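Local coordinates for putative lipoate-protein ligase A subunit 2 (Thermoplasma acidophilum DSM 1728, PDB 3R07) that is a putative second subunit of a lipoate-protein ligase A, a small alpha/beta protein related to the C-terminal part of bacterial lipoate-protein ligases, at residues V21-D26 against Q86-I91; N28-I33 against E60-I65; I33-D38 against D52-S57; D68-G73 against P77-E82. One frame throughout, in Å; residues are numbered along the deposited sequence. Where two conformers were deposited one is given.

Interaction 1 of 4, residues V21-D26 against Q86-I91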
loop_
_atom_site.group_PDB
_atom_site.type_symbol
_atom_site.label_atom_id
_atom_site.label_comp_id
_atom_site.label_asym_id
_atom_site.label_seq_id
_atom_site.Cartn_x
_atom_site.Cartn_y
_atom_site.Cartn_z
ATOM N N VAL B 21 -15.406 -0.516 -10.260
ATOM C CA VAL B 21 -15.842 0.526 -11.190
ATOM C C VAL B 21 -17.261 0.958 -10.866
ATOM O O VAL B 21 -18.077 0.117 -10.510
ATOM C CB VAL B 21 -15.795 0.046 -12.663
ATOM C CG1 VAL B 21 -16.197 1.165 -13.540
ATOM C CG2 VAL B 21 -14.414 -0.386 -13.063
ATOM N N THR B 22 -17.549 2.253 -10.973
ATOM C CA THR B 22 -18.941 2.734 -11.004
ATOM C C THR B 22 -19.205 3.563 -12.272
ATOM O O THR B 22 -18.565 4.603 -12.484
ATOM C CB THR B 22 -19.343 3.544 -9.736
ATOM O OG1 THR B 22 -19.560 2.647 -8.646
ATOM C CG2 THR B 22 -20.660 4.346 -9.970
ATOM N N LEU B 23 -20.129 3.094 -13.117
ATOM C CA LEU B 23 -20.471 3.817 -14.344
ATOM C C LEU B 23 -21.865 4.385 -14.313
ATOM O O LEU B 23 -22.806 3.746 -13.853
ATOM C CB LEU B 23 -20.354 2.930 -15.572
ATOM C CG LEU B 23 -18.960 2.659 -16.100
ATOM C CD1 LEU B 23 -18.625 1.257 -15.702
ATOM C CD2 LEU B 23 -18.934 2.792 -17.605
ATOM N N ASP B 24 -21.976 5.595 -14.828
ATOM C CA ASP B 24 -23.223 6.327 -14.966
ATOM C C ASP B 24 -23.499 6.421 -16.471
ATOM O O ASP B 24 -22.760 7.096 -17.193
ATOM C CB ASP B 24 -22.995 7.708 -14.379
ATOM C CG ASP B 24 -24.260 8.435 -14.057
ATOM O OD1 ASP B 24 -25.328 8.135 -14.648
ATOM O OD2 ASP B 24 -24.168 9.346 -13.207
ATOM N N LEU B 25 -24.521 5.718 -16.956
ATOM C CA LEU B 25 -24.769 5.629 -18.411
ATOM C C LEU B 25 -26.024 6.370 -18.887
ATOM O O LEU B 25 -27.131 6.119 -18.414
ATOM C CB LEU B 25 -24.856 4.176 -18.876
ATOM C CG LEU B 25 -23.796 3.139 -18.537
ATOM C CD1 LEU B 25 -24.163 1.812 -19.187
ATOM C CD2 LEU B 25 -22.414 3.602 -18.989
ATOM N N ASP B 26 -25.826 7.279 -19.831
ATOM C CA ASP B 26 -26.920 7.955 -20.504
ATOM C C ASP B 26 -27.023 7.356 -21.903
ATOM O O ASP B 26 -26.255 7.687 -22.801
ATOM C CB ASP B 26 -26.663 9.466 -20.547
ATOM C CG ASP B 26 -27.714 10.222 -21.356
ATOM O OD1 ASP B 26 -28.337 9.603 -22.261
ATOM O OD2 ASP B 26 -27.912 11.440 -21.090
ATOM N N GLN B 86 -12.558 -6.370 -18.414
ATOM C CA GLN B 86 -13.511 -7.141 -17.618
ATOM C C GLN B 86 -14.209 -6.283 -16.552
ATOM O O GLN B 86 -15.412 -6.423 -16.333
ATOM C CB GLN B 86 -12.860 -8.380 -16.976
ATOM C CG GLN B 86 -12.476 -9.522 -17.942
ATOM C CD GLN B 86 -13.501 -9.757 -19.054
ATOM O OE1 GLN B 86 -13.204 -9.570 -20.234
ATOM N NE2 GLN B 86 -14.712 -10.154 -18.678
ATOM N N ALA B 87 -13.451 -5.394 -15.910
ATOM C CA ALA B 87 -13.967 -4.506 -14.859
ATOM C C ALA B 87 -15.055 -3.569 -15.367
ATOM O O ALA B 87 -16.097 -3.399 -14.741
ATOM C CB ALA B 87 -12.828 -3.695 -14.269
ATOM N N LEU B 88 -14.784 -2.990 -16.526
ATOM C CA LEU B 88 -15.593 -1.966 -17.148
ATOM C C LEU B 88 -16.718 -2.492 -18.051
ATOM O O LEU B 88 -17.459 -1.690 -18.619
ATOM C CB LEU B 88 -14.658 -1.128 -17.999
ATOM C CG LEU B 88 -14.738 0.380 -18.015
ATOM C CD1 LEU B 88 -14.835 0.907 -16.614
ATOM C CD2 LEU B 88 -13.458 0.861 -18.650
ATOM N N ARG B 89 -16.831 -3.816 -18.204
ATOM C CA ARG B 89 -17.819 -4.415 -19.117
ATOM C C ARG B 89 -19.068 -4.849 -18.409
ATOM O O ARG B 89 -19.006 -5.589 -17.424
ATOM C CB ARG B 89 -17.262 -5.621 -19.878
ATOM C CG ARG B 89 -16.695 -5.283 -21.242
ATOM C CD ARG B 89 -17.774 -4.857 -22.262
ATOM N NE ARG B 89 -17.246 -3.851 -23.195
ATOM C CZ ARG B 89 -16.435 -4.104 -24.230
ATOM N NH1 ARG B 89 -16.041 -5.349 -24.510
ATOM N NH2 ARG B 89 -16.014 -3.096 -24.994
ATOM N N VAL B 90 -20.200 -4.398 -18.943
ATOM C CA VAL B 90 -21.511 -4.736 -18.401
ATOM C C VAL B 90 -22.055 -6.025 -19.045
ATOM O O VAL B 90 -22.178 -7.058 -18.370
ATOM C CB VAL B 90 -22.517 -3.525 -18.492
ATOM C CG1 VAL B 90 -22.566 -2.917 -19.921
ATOM C CG2 VAL B 90 -23.910 -3.916 -17.980
ATOM N N ILE B 91 -22.344 -5.967 -20.347
ATOM C CA ILE B 91 -22.978 -7.085 -21.064
ATOM C C ILE B 91 -21.946 -8.089 -21.584
ATOM O O ILE B 91 -20.892 -8.282 -20.972
ATOM C CB ILE B 91 -23.914 -6.599 -22.227
ATOM C CG1 ILE B 91 -23.195 -5.577 -23.129
ATOM C CG2 ILE B 91 -25.229 -6.026 -21.656
ATOM C CD1 ILE B 91 -23.591 -5.632 -24.590
#

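Interaction 2 of 4, residues N28-I33 against E60-I65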
loop_
_atom_site.group_PDB
_atom_site.type_symbol
_atom_site.label_atom_id
_atom_site.label_comp_id
_atom_site.label_asym_id
_atom_site.label_seq_id
_atom_site.Cartn_x
_atom_site.Cartn_y
_atom_site.Cartn_z
ATOM N N ASN B 28 -26.041 5.254 -24.563
ATOM C CA ASN B 28 -24.881 4.463 -24.977
ATOM C C ASN B 28 -23.583 5.161 -24.501
ATOM O O ASN B 28 -22.464 4.704 -24.760
ATOM C CB ASN B 28 -24.918 4.283 -26.516
ATOM C CG ASN B 28 -24.362 2.922 -26.989
ATOM O OD1 ASN B 28 -24.721 1.850 -26.472
ATOM N ND2 ASN B 28 -23.495 2.968 -28.000
ATOM N N ARG B 29 -23.765 6.249 -23.758
ATOM C CA ARG B 29 -22.726 7.222 -23.527
ATOM C C ARG B 29 -22.399 7.362 -22.031
ATOM O O ARG B 29 -23.288 7.324 -21.170
ATOM C CB ARG B 29 -23.183 8.553 -24.128
ATOM C CG ARG B 29 -22.072 9.503 -24.551
ATOM C CD ARG B 29 -21.889 10.592 -23.507
ATOM N NE ARG B 29 -23.147 11.294 -23.271
ATOM C CZ ARG B 29 -23.336 12.266 -22.381
ATOM N NH1 ARG B 29 -22.341 12.685 -21.609
ATOM N NH2 ARG B 29 -24.540 12.822 -22.262
ATOM N N ILE B 30 -21.111 7.531 -21.733
ATOM C CA ILE B 30 -20.612 7.520 -20.362
ATOM C C ILE B 30 -20.716 8.915 -19.768
ATOM O O ILE B 30 -20.027 9.839 -20.202
ATOM C CB ILE B 30 -19.157 6.991 -20.294
ATOM C CG1 ILE B 30 -19.110 5.493 -20.653
ATOM C CG2 ILE B 30 -18.551 7.259 -18.905
ATOM C CD1 ILE B 30 -17.722 4.950 -20.905
ATOM N N LYS B 31 -21.592 9.069 -18.781
ATOM C CA LYS B 31 -21.854 10.369 -18.192
ATOM C C LYS B 31 -20.857 10.607 -17.076
ATOM O O LYS B 31 -20.335 11.710 -16.914
ATOM C CB LYS B 31 -23.287 10.422 -17.663
ATOM C CG LYS B 31 -23.718 11.762 -17.111
ATOM C CD LYS B 31 -25.195 11.763 -16.719
ATOM C CE LYS B 31 -25.575 13.130 -16.112
ATOM N NZ LYS B 31 -27.065 13.342 -15.987
ATOM N N ASP B 32 -20.621 9.559 -16.290
ATOM C CA ASP B 32 -19.607 9.581 -15.262
ATOM C C ASP B 32 -18.967 8.217 -15.047
ATOM O O ASP B 32 -19.537 7.172 -15.406
ATOM C CB ASP B 32 -20.159 10.106 -13.952
ATOM C CG ASP B 32 -19.145 10.958 -13.211
ATOM O OD1 ASP B 32 -17.959 11.004 -13.644
ATOM O OD2 ASP B 32 -19.539 11.598 -12.204
ATOM N N ILE B 33 -17.762 8.243 -14.475
ATOM C CA ILE B 33 -17.048 7.026 -14.130
ATOM C C ILE B 33 -16.128 7.266 -12.933
ATOM O O ILE B 33 -15.554 8.349 -12.752
ATOM C CB ILE B 33 -16.330 6.369 -15.383
ATOM C CG1 ILE B 33 -15.571 5.090 -14.997
ATOM C CG2 ILE B 33 -15.462 7.383 -16.146
ATOM C CD1 ILE B 33 -15.058 4.289 -16.154
ATOM N N GLU B 60 -19.190 1.451 -26.385
ATOM C CA GLU B 60 -18.765 0.599 -27.505
ATOM C C GLU B 60 -17.255 0.702 -27.695
ATOM O O GLU B 60 -16.568 -0.317 -27.789
ATOM C CB GLU B 60 -19.504 0.973 -28.806
ATOM C CG GLU B 60 -20.997 0.544 -28.853
ATOM C CD GLU B 60 -21.549 0.408 -30.282
ATOM O OE1 GLU B 60 -20.864 0.830 -31.248
ATOM O OE2 GLU B 60 -22.672 -0.125 -30.442
ATOM N N LYS B 61 -16.755 1.938 -27.716
ATOM C CA LYS B 61 -15.337 2.217 -27.939
ATOM C C LYS B 61 -14.545 2.397 -26.632
ATOM O O LYS B 61 -13.825 3.385 -26.439
ATOM C CB LYS B 61 -15.180 3.407 -28.890
ATOM C CG LYS B 61 -15.782 3.114 -30.272
ATOM C CD LYS B 61 -15.225 4.017 -31.370
ATOM C CE LYS B 61 -15.654 3.528 -32.750
ATOM N NZ LYS B 61 -14.720 4.027 -33.797
ATOM N N ILE B 62 -14.694 1.413 -25.746
ATOM C CA ILE B 62 -14.005 1.365 -24.463
ATOM C C ILE B 62 -12.571 0.851 -24.644
ATOM O O ILE B 62 -11.620 1.477 -24.162
ATOM C CB ILE B 62 -14.810 0.490 -23.445
ATOM C CG1 ILE B 62 -15.835 1.345 -22.696
ATOM C CG2 ILE B 62 -13.890 -0.257 -22.451
ATOM C CD1 ILE B 62 -16.641 0.574 -21.646
ATOM N N ASN B 63 -12.429 -0.283 -25.341
ATOM C CA ASN B 63 -11.134 -0.924 -25.585
ATOM C C ASN B 63 -10.191 0.022 -26.299
ATOM O O ASN B 63 -9.021 0.101 -25.966
ATOM C CB ASN B 63 -11.307 -2.208 -26.393
ATOM C CG ASN B 63 -12.164 -3.241 -25.677
ATOM O OD1 ASN B 63 -12.998 -2.906 -24.833
ATOM N ND2 ASN B 63 -11.964 -4.509 -26.016
ATOM N N ASP B 64 -10.716 0.756 -27.272
ATOM C CA ASP B 64 -9.946 1.806 -27.941
ATOM C C ASP B 64 -9.256 2.695 -26.914
ATOM O O ASP B 64 -8.075 2.998 -27.050
ATOM C CB ASP B 64 -10.843 2.676 -28.846
ATOM C CG ASP B 64 -11.444 1.901 -30.027
ATOM O OD1 ASP B 64 -11.335 0.644 -30.058
ATOM O OD2 ASP B 64 -12.039 2.566 -30.921
ATOM N N ILE B 65 -10.016 3.091 -25.895
ATOM C CA ILE B 65 -9.571 3.997 -24.837
ATOM C C ILE B 65 -8.559 3.307 -23.902
ATOM O O ILE B 65 -7.564 3.916 -23.516
ATOM C CB ILE B 65 -10.799 4.564 -24.040
ATOM C CG1 ILE B 65 -11.803 5.263 -24.976
ATOM C CG2 ILE B 65 -10.367 5.467 -22.876
ATOM C CD1 ILE B 65 -11.481 6.719 -25.334
#

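Interaction 3 of 4, residues I33-D38 against D52-S57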
loop_
_atom_site.group_PDB
_atom_site.type_symbol
_atom_site.label_atom_id
_atom_site.label_comp_id
_atom_site.label_asym_id
_atom_site.label_seq_id
_atom_site.Cartn_x
_atom_site.Cartn_y
_atom_site.Cartn_z
ATOM N N ILE B 33 -17.762 8.243 -14.475
ATOM C CA ILE B 33 -17.048 7.026 -14.130
ATOM C C ILE B 33 -16.128 7.266 -12.933
ATOM O O ILE B 33 -15.554 8.349 -12.752
ATOM C CB ILE B 33 -16.330 6.369 -15.383
ATOM C CG1 ILE B 33 -15.571 5.090 -14.997
ATOM C CG2 ILE B 33 -15.462 7.383 -16.146
ATOM C CD1 ILE B 33 -15.058 4.289 -16.154
ATOM N N HIS B 34 -16.034 6.252 -12.088
ATOM C CA HIS B 34 -15.163 6.306 -10.948
ATOM C C HIS B 34 -14.500 4.954 -10.870
ATOM O O HIS B 34 -15.175 3.937 -10.832
ATOM C CB HIS B 34 -15.945 6.692 -9.685
ATOM C CG HIS B 34 -15.261 6.313 -8.406
ATOM N ND1 HIS B 34 -14.080 6.898 -7.979
ATOM C CD2 HIS B 34 -15.597 5.404 -7.453
ATOM C CE1 HIS B 34 -13.718 6.356 -6.827
ATOM N NE2 HIS B 34 -14.624 5.450 -6.485
ATOM N N ILE B 35 -13.172 4.943 -10.930
ATOM C CA ILE B 35 -12.402 3.712 -10.803
ATOM C C ILE B 35 -11.635 3.711 -9.473
ATOM O O ILE B 35 -11.001 4.699 -9.100
ATOM C CB ILE B 35 -11.422 3.524 -11.962
ATOM C CG1 ILE B 35 -12.133 3.718 -13.304
ATOM C CG2 ILE B 35 -10.793 2.156 -11.894
ATOM C CD1 ILE B 35 -11.217 3.820 -14.507
ATOM N N SER B 36 -11.704 2.599 -8.747
ATOM C CA SER B 36 -11.050 2.536 -7.463
ATOM C C SER B 36 -10.559 1.131 -7.202
ATOM O O SER B 36 -10.689 0.262 -8.045
ATOM C CB SER B 36 -11.981 3.025 -6.354
ATOM O OG SER B 36 -13.101 2.182 -6.199
ATOM N N GLY B 37 -9.949 0.935 -6.036
ATOM C CA GLY B 37 -9.583 -0.391 -5.573
ATOM C C GLY B 37 -8.121 -0.604 -5.311
ATOM O O GLY B 37 -7.354 0.337 -5.126
ATOM N N ASP B 38 -7.750 -1.875 -5.316
ATOM C CA ASP B 38 -6.481 -2.356 -4.797
ATOM C C ASP B 38 -5.575 -2.659 -5.999
ATOM O O ASP B 38 -5.686 -3.697 -6.667
ATOM C CB ASP B 38 -6.796 -3.571 -3.921
ATOM C CG ASP B 38 -5.601 -4.442 -3.623
ATOM O OD1 ASP B 38 -4.442 -4.121 -4.011
ATOM O OD2 ASP B 38 -5.834 -5.500 -2.987
ATOM N N ASP B 52 -11.023 10.506 -17.181
ATOM C CA ASP B 52 -11.274 11.650 -18.068
ATOM C C ASP B 52 -11.481 11.231 -19.516
ATOM O O ASP B 52 -12.243 11.859 -20.246
ATOM C CB ASP B 52 -10.126 12.659 -17.988
ATOM C CG ASP B 52 -10.130 13.450 -16.684
ATOM O OD1 ASP B 52 -11.096 13.273 -15.893
ATOM O OD2 ASP B 52 -9.174 14.241 -16.454
ATOM N N MET B 53 -10.796 10.164 -19.910
ATOM C CA MET B 53 -10.840 9.667 -21.271
ATOM C C MET B 53 -12.145 8.955 -21.549
ATOM O O MET B 53 -12.789 9.226 -22.553
ATOM C CB MET B 53 -9.644 8.754 -21.543
ATOM C CG MET B 53 -8.330 9.536 -21.684
ATOM S SD MET B 53 -6.876 8.472 -21.779
ATOM C CE MET B 53 -5.677 9.730 -22.259
ATOM N N LEU B 54 -12.541 8.071 -20.640
ATOM C CA LEU B 54 -13.812 7.362 -20.736
ATOM C C LEU B 54 -15.047 8.288 -20.654
ATOM O O LEU B 54 -16.053 8.037 -21.320
ATOM C CB LEU B 54 -13.867 6.239 -19.701
ATOM C CG LEU B 54 -12.882 5.092 -19.950
ATOM C CD1 LEU B 54 -12.413 4.415 -18.657
ATOM C CD2 LEU B 54 -13.473 4.074 -20.887
ATOM N N ARG B 55 -14.955 9.356 -19.862
ATOM C CA ARG B 55 -16.001 10.377 -19.761
ATOM C C ARG B 55 -15.901 11.499 -20.848
ATOM O O ARG B 55 -14.912 12.254 -20.891
ATOM C CB ARG B 55 -15.956 10.984 -18.355
ATOM C CG ARG B 55 -17.186 11.815 -17.975
ATOM C CD ARG B 55 -17.143 12.434 -16.557
ATOM N NE ARG B 55 -15.854 13.047 -16.288
ATOM C CZ ARG B 55 -14.958 12.580 -15.422
ATOM N NH1 ARG B 55 -15.227 11.507 -14.699
ATOM N NH2 ARG B 55 -13.791 13.196 -15.277
ATOM N N GLY B 56 -16.872 11.618 -21.758
ATOM C CA GLY B 56 -17.881 10.627 -22.042
ATOM C C GLY B 56 -17.694 10.169 -23.471
ATOM O O GLY B 56 -17.916 10.921 -24.412
ATOM N N SER B 57 -17.241 8.936 -23.615
ATOM C CA SER B 57 -17.167 8.251 -24.884
ATOM C C SER B 57 -18.353 7.326 -24.936
ATOM O O SER B 57 -19.294 7.480 -24.179
ATOM C CB SER B 57 -15.891 7.411 -24.945
ATOM O OG SER B 57 -14.738 8.198 -24.701
#

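Interaction 4 of 4, residues D68-G73 against P77-E82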
loop_
_atom_site.group_PDB
_atom_site.type_symbol
_atom_site.label_atom_id
_atom_site.label_comp_id
_atom_site.label_asym_id
_atom_site.label_seq_id
_atom_site.Cartn_x
_atom_site.Cartn_y
_atom_site.Cartn_z
ATOM N N ASP B 68 -5.256 2.601 -25.894
ATOM C CA ASP B 68 -4.640 3.922 -26.113
ATOM C C ASP B 68 -3.857 4.345 -24.872
ATOM O O ASP B 68 -2.630 4.504 -24.941
ATOM C CB ASP B 68 -5.704 4.976 -26.505
ATOM C CG ASP B 68 -5.277 6.433 -26.199
ATOM O OD1 ASP B 68 -4.358 6.661 -25.383
ATOM O OD2 ASP B 68 -5.889 7.374 -26.757
ATOM N N PHE B 69 -4.597 4.527 -23.769
ATOM C CA PHE B 69 -4.120 4.840 -22.413
ATOM C C PHE B 69 -2.808 4.158 -22.044
ATOM O O PHE B 69 -1.833 4.831 -21.692
ATOM C CB PHE B 69 -5.231 4.427 -21.439
ATOM C CG PHE B 69 -4.899 4.575 -19.977
ATOM C CD1 PHE B 69 -4.760 5.830 -19.402
ATOM C CD2 PHE B 69 -4.800 3.451 -19.170
ATOM C CE1 PHE B 69 -4.493 5.965 -18.064
ATOM C CE2 PHE B 69 -4.528 3.574 -17.827
ATOM C CZ PHE B 69 -4.376 4.841 -17.271
ATOM N N TYR B 70 -2.801 2.827 -22.124
ATOM C CA TYR B 70 -1.588 2.036 -21.969
ATOM C C TYR B 70 -0.427 2.406 -22.948
ATOM O O TYR B 70 0.737 2.473 -22.533
ATOM C CB TYR B 70 -1.922 0.553 -22.057
ATOM C CG TYR B 70 -2.418 -0.064 -20.766
ATOM C CD1 TYR B 70 -1.558 -0.797 -19.948
ATOM C CD2 TYR B 70 -3.750 0.056 -20.369
ATOM C CE1 TYR B 70 -2.003 -1.383 -18.760
ATOM C CE2 TYR B 70 -4.211 -0.528 -19.172
ATOM C CZ TYR B 70 -3.329 -1.246 -18.378
ATOM O OH TYR B 70 -3.757 -1.834 -17.202
ATOM N N ASN B 71 -0.732 2.655 -24.225
ATOM C CA ASN B 71 0.294 3.096 -25.194
ATOM C C ASN B 71 0.915 4.476 -24.900
ATOM O O ASN B 71 1.853 4.893 -25.595
ATOM C CB ASN B 71 -0.240 3.064 -26.637
ATOM C CG ASN B 71 -0.748 1.697 -27.041
ATOM O OD1 ASN B 71 -0.249 0.665 -26.587
ATOM N ND2 ASN B 71 -1.761 1.683 -27.892
ATOM N N GLN B 72 0.395 5.189 -23.898
ATOM C CA GLN B 72 1.084 6.390 -23.403
ATOM C C GLN B 72 2.094 6.012 -22.329
ATOM O O GLN B 72 2.718 6.882 -21.736
ATOM C CB GLN B 72 0.110 7.446 -22.878
ATOM C CG GLN B 72 -0.614 8.214 -23.972
ATOM C CD GLN B 72 -2.003 8.657 -23.540
ATOM O OE1 GLN B 72 -2.186 9.752 -22.999
ATOM N NE2 GLN B 72 -2.994 7.802 -23.781
ATOM N N GLY B 73 2.235 4.705 -22.094
ATOM C CA GLY B 73 3.249 4.145 -21.197
ATOM C C GLY B 73 2.883 4.193 -19.726
ATOM O O GLY B 73 3.515 4.912 -18.958
ATOM N N PRO B 77 1.434 -2.988 -12.457
ATOM C CA PRO B 77 1.972 -4.290 -12.054
ATOM C C PRO B 77 0.932 -5.305 -11.651
ATOM O O PRO B 77 0.136 -5.034 -10.761
ATOM C CB PRO B 77 2.836 -3.937 -10.846
ATOM C CG PRO B 77 3.356 -2.611 -11.185
ATOM C CD PRO B 77 2.210 -1.891 -11.848
ATOM N N GLY B 78 0.948 -6.465 -12.303
ATOM C CA GLY B 78 0.025 -7.569 -11.984
ATOM C C GLY B 78 -1.428 -7.302 -12.377
ATOM O O GLY B 78 -2.343 -8.034 -11.961
ATOM N N VAL B 79 -1.632 -6.243 -13.161
ATOM C CA VAL B 79 -2.931 -5.883 -13.682
ATOM C C VAL B 79 -2.738 -5.575 -15.162
ATOM O O VAL B 79 -2.199 -4.531 -15.547
ATOM C CB VAL B 79 -3.578 -4.680 -12.911
ATOM C CG1 VAL B 79 -4.850 -4.226 -13.576
ATOM C CG2 VAL B 79 -3.887 -5.044 -11.476
ATOM N N GLU B 80 -3.178 -6.521 -15.982
ATOM C CA GLU B 80 -3.112 -6.427 -17.439
ATOM C C GLU B 80 -4.157 -5.442 -17.978
ATOM O O GLU B 80 -5.106 -5.101 -17.270
ATOM C CB GLU B 80 -3.321 -7.825 -18.032
ATOM C CG GLU B 80 -2.180 -8.805 -17.740
ATOM C CD GLU B 80 -0.952 -8.558 -18.616
ATOM O OE1 GLU B 80 -0.948 -9.014 -19.789
ATOM O OE2 GLU B 80 0.008 -7.915 -18.128
ATOM N N PRO B 81 -3.993 -4.973 -19.228
ATOM C CA PRO B 81 -5.018 -4.108 -19.837
ATOM C C PRO B 81 -6.387 -4.784 -20.070
ATOM O O PRO B 81 -7.406 -4.102 -20.118
ATOM C CB PRO B 81 -4.380 -3.680 -21.170
ATOM C CG PRO B 81 -3.407 -4.773 -21.485
ATOM C CD PRO B 81 -2.858 -5.194 -20.140
ATOM N N GLU B 82 -6.410 -6.104 -20.210
ATOM C CA GLU B 82 -7.672 -6.803 -20.390
ATOM C C GLU B 82 -8.396 -7.012 -19.049
ATOM O O GLU B 82 -9.499 -7.551 -19.015
ATOM C CB GLU B 82 -7.511 -8.106 -21.228
ATOM C CG GLU B 82 -6.624 -9.240 -20.635
ATOM C CD GLU B 82 -5.101 -9.086 -20.894
ATOM O OE1 GLU B 82 -4.672 -8.144 -21.597
ATOM O OE2 GLU B 82 -4.328 -9.924 -20.378
#

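Interaction 1 of 4, residues V21-D26 against Q86-I91
V21 and L88 meet where helix 83-88 packs against the middle strand of a three-stranded antiparallel sheet. The fold is a small alpha/beta one. V21 and L23 point to the helical side of strand 18-26, while T22 between them points away. L88 carries most of the helix side of the contact. Its CD1 methyl sits close to both branches of V21, with L88 CD1 3.8 Å from V21 CG2. The two side chains cross at about a right angle. L23 and L88 also meet at about a right angle, through their CD1 methyls, which are 3.9 Å apart. No hydrogen bond joins the segments, and all four touching residues are buried.

L88 belongs to a wider apolar core. It also touches I62 and I66 of helix 62-70 and I33 of strand 29-36. Next to it, R89 O accepts a hydrogen bond from K10 NZ on strand 5-13.

The two branches of V21 are used differently. CG1 lies anti to the backbone N (chi1 -178°) and faces L88. CG2 touches A87 as well as the CD1 methyl of L88, with V21 CG2 3.9 Å from A87 CB.

Interaction 2 of 4, residues N28-I33 against E60-I65
The side-chain amide of N28 and the carboxylate of E60 meet at a steep angle, their planes 78° apart, and do not stack. The amide nitrogen meets the aliphatic part of the glutamate first, with N28 ND2 3.6 Å from E60 CG. The carboxylate is a little farther off, at 4.0 Å from N28 ND2 to E60 OE2, and no hydrogen bond forms between them. CG of E60 is anti to its carbonyl carbon, and the chain is extended beyond it. Its shaft therefore passes beside the amide. Both residues are exposed, so this is the outer end of the contact.

The inner end is apolar and buried. I30 CD1 approaches I62 CG1 at 4.4 Å, a loose touch. The segments join strand 29-36, at one side of the antiparallel sheet of this alpha/beta fold, to the start of helix 62-70. Backbone bonds from N28 to I59 and from I30 to S57 hold the loop ahead of this helix along the strand, while I62 also touches L54 and L88, and I30 touches L23.

On the neighbouring strand D24 faces both K31 and D32, a classic beta bulge. The carboxylate of D32 folds back on the chain just past it. D32 OD1 accepts a hydrogen bond from I33 N at 2.9 Å, with an angle of 137° at the hydrogen. The N-H comes from above the carboxylate plane, 36° out of it. The same OD1 forms a salt bridge with R55 NH1.

Interaction 3 of 4, residues I33-D38 against D52-S57
Segments 33-38 and 52-57 come nearest at I33 and R55, whose CA atoms are 6.6 Å apart; R55 is the first residue after helix 46-54 to leave helical angles. The contact lays this helix on the antiparallel sheet of the alpha/beta fold. I33 and L54 make the apolar part. CG1 of I33 is anti to the backbone N (chi1 180°), and the chain runs on extended, so its end reaches the helix. I33 CD1 lies 3.6 Å from L54 CD1. I35 comes to the same leucine methyl, with I35 CD1 4.4 Å from L54 CD1. L88 of helix 83-88 touches both I33 and L54.

The peptide between R55 and G56 is cis, and S57 N bonds back to L54 O at 2.7 Å. A second subunit meets this part of the strand: S36 OG and I35 O hydrogen-bond to its side chains.

R55 folds its guanidinium back beside the strand, bending at chi3 (46°). I33 O lies in the guanidinium plane at its edge, 3.7 Å from R55 NH1, and no hydrogen bond forms. The other terminal nitrogen is held within its own segment by a salt bridge, R55 NH2 to D52 OD1 at 2.8 Å.

Interaction 4 of 4, residues D68-G73 against P77-E82
Y70, whose ring packs on P81, offers its backbone carbonyl to the shortest sound polar bond here: G73 N hydrogen-bonds to Y70 O at 2.7 Å. G73 is the first residue to leave helical angles, with a positive phi of 81°.

P81 does the main packing. It covers one face of the tyrosine in a CH-pi contact. P81 CB lies 3.7 Å from the centroid of the Y70 ring and only 11° off the ring normal. The two side chains cross at about a right angle. The proline backbone joins in, with P81 CA 3.6 Å from Y70 CZ.

The contact ties the end of helix 62-70 to the loop that leads into helix 83-88 of this alpha/beta fold. It closes a short loop, since only three residues separate the two segments. Y70 and the buried V79 both touch F84 of the next helix. E80 N hydrogen-bonds to D83 OD2, at the start of that helix. P77 touches an apolar side chain of the neighbouring subunit.

The phenol oxygen reaches two backbone carbonyls of the loop. Y70 OH is 3.5 Å from V79 O and 3.5 Å from E80 O. Both pairs are close but not hydrogen-bonded. V79 O lies near the plane of the ring, at its edge, and the backbone of E80 comes in obliquely.

In the fold
Interactions 1, 2 and 3 form one cluster, with centres about 8 to 9 Å apart. All three set helices on the same antiparallel sheet: interaction 1 uses strand 18-26, and interactions 2 and 3 share strand 29-36 and residue I33. L88, I33 and L54 link their apolar parts. Interaction 4 lies about 18 Å from interaction 1, centre to centre, across the middle of the chain. It packs the end of helix 62-70 on the loop that leads to helix 83-88, away from the sheet. Along the chain, interaction 3 is nested in interaction 2, and interaction 4 follows both. Interaction 1 encloses them all, so the last helix closes the fold over the second strand.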